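Local coordinates for protein molybdopterin synthase sulfur carrier subunit (Homo sapiens, PDB 5MPO) that carries the sulfur, as a C-terminal thiocarboxylate, that molybdopterin synthase inserts into precursor Z to build the dithiolene of molybdopterin, at residues A34-V39 with P64-V69. Residues are numbered along the deposited sequence; the frame is centred on the assembly and turned at random.
Sequences AEITGV and PGLADV
Ile36 lays its branch methyl CG2 on the peptide link between Gly65 and Leu66, showing how two short helical turns can pack where one of them offers a glycine. With CG1 of Ile36 beside its own backbone N (chi1 -62°), the other branch, CG2, stands anti to that N and reaches across to the link, 3.4 Å from Gly65 C. Gly65 has no side chain to fill that place; a beta carbon there would run into Ile36 CG2, and its absence lets the two backbones approach to 5.9 Å between Ile36 CA and Gly65 CA. The same CG2 also reaches Leu66 CD2 at 3.7 Å, touching main chain and side chain together. In this MoaD-family, ubiquitin-like fold, the contact joins the end of helix 32-37, which follows the first strand, to the 3-10 turn after helix 52-62, with Tyr29 of strand 24-29 against Thr37 and Leu66, and Trp56 and Ile59 against Leu66. Thr37 crosses the leucine at a slant: its CG2 faces the isobutyl fork, 3.7 Å from Leu66 CD2 and 3.9 Å from Leu66 CD1. With chi1 at 79°, the threonine hydroxyl is turned back to its own chain, where OG1 accepts a hydrogen bond from Val39 N at 2.8 Å and 157°, an ST turn that follows the chain out of the helix through Gly38, whose phi is positive. A serine here, lacking CG2, would probably leave the Leu66 fork without its methyl neighbour, opening a gap over CD1 and CD2.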
# COMPACT_ATOMS: atom_id res chain seq x y z
N ALA B 34 21.11 -5.88 26.42
CA ALA B 34 20.75 -6.88 27.41
C ALA B 34 21.69 -8.11 27.35
O ALA B 34 21.97 -8.71 28.37
CB ALA B 34 19.27 -7.30 27.26
N GLU B 35 22.12 -8.49 26.15
CA GLU B 35 23.05 -9.64 25.94
C GLU B 35 24.36 -9.35 26.67
O GLU B 35 24.77 -10.16 27.50
CB GLU B 35 23.27 -9.95 24.43
N ILE B 36 24.95 -8.17 26.40
CA ILE B 36 26.17 -7.67 27.06
C ILE B 36 26.04 -7.53 28.58
O ILE B 36 26.63 -8.30 29.29
CB ILE B 36 26.59 -6.29 26.51
CG1 ILE B 36 26.92 -6.39 25.02
CG2 ILE B 36 27.80 -5.72 27.26
CD1 ILE B 36 27.24 -5.04 24.37
N THR B 37 25.26 -6.57 29.09
CA THR B 37 25.02 -6.46 30.54
C THR B 37 24.63 -7.81 31.12
O THR B 37 24.90 -8.10 32.28
CB THR B 37 23.90 -5.43 31.00
OG1 THR B 37 22.55 -5.97 30.83
CG2 THR B 37 24.04 -4.09 30.31
N GLY B 38 23.91 -8.61 30.34
CA GLY B 38 23.32 -9.82 30.88
C GLY B 38 22.09 -9.60 31.71
O GLY B 38 21.68 -10.52 32.41
N VAL B 39 21.44 -8.43 31.63
CA VAL B 39 20.13 -8.29 32.32
C VAL B 39 19.13 -7.28 31.70
O VAL B 39 19.55 -6.24 31.21
CB VAL B 39 20.36 -8.09 33.87
CG1 VAL B 39 21.03 -6.73 34.17
CG2 VAL B 39 19.05 -8.35 34.62
N PRO B 64 31.14 -2.99 31.94
CA PRO B 64 32.12 -2.39 31.00
C PRO B 64 32.02 -2.90 29.54
O PRO B 64 32.41 -2.16 28.64
CB PRO B 64 33.49 -2.69 31.67
CG PRO B 64 33.17 -2.95 33.10
CD PRO B 64 31.82 -3.62 33.09
N GLY B 65 31.46 -4.10 29.32
CA GLY B 65 31.11 -4.58 27.97
C GLY B 65 30.39 -3.52 27.10
O GLY B 65 30.70 -3.34 25.91
N LEU B 66 29.46 -2.78 27.70
CA LEU B 66 28.80 -1.67 27.01
C LEU B 66 29.72 -0.61 26.40
O LEU B 66 29.25 0.21 25.60
CB LEU B 66 27.82 -0.93 27.95
CG LEU B 66 26.68 -1.73 28.56
CD1 LEU B 66 25.79 -0.77 29.33
CD2 LEU B 66 25.87 -2.53 27.53
N ALA B 67 31.00 -0.60 26.77
CA ALA B 67 31.97 0.35 26.15
C ALA B 67 32.05 0.25 24.62
O ALA B 67 32.08 1.29 23.93
CB ALA B 67 33.35 0.20 26.79
N ASP B 68 31.98 -0.98 24.15
CA ASP B 68 32.01 -1.36 22.75
C ASP B 68 30.97 -0.67 21.89
O ASP B 68 31.23 -0.34 20.74
CB ASP B 68 31.75 -2.86 22.65
CG ASP B 68 32.77 -3.71 23.38
OD1 ASP B 68 33.88 -3.22 23.67
OD2 ASP B 68 32.47 -4.88 23.66
N VAL B 69 29.77 -0.48 22.42
CA VAL B 69 28.69 0.15 21.68
C VAL B 69 28.40 1.57 22.12
O VAL B 69 27.35 2.10 21.83
CB VAL B 69 27.40 -0.67 21.86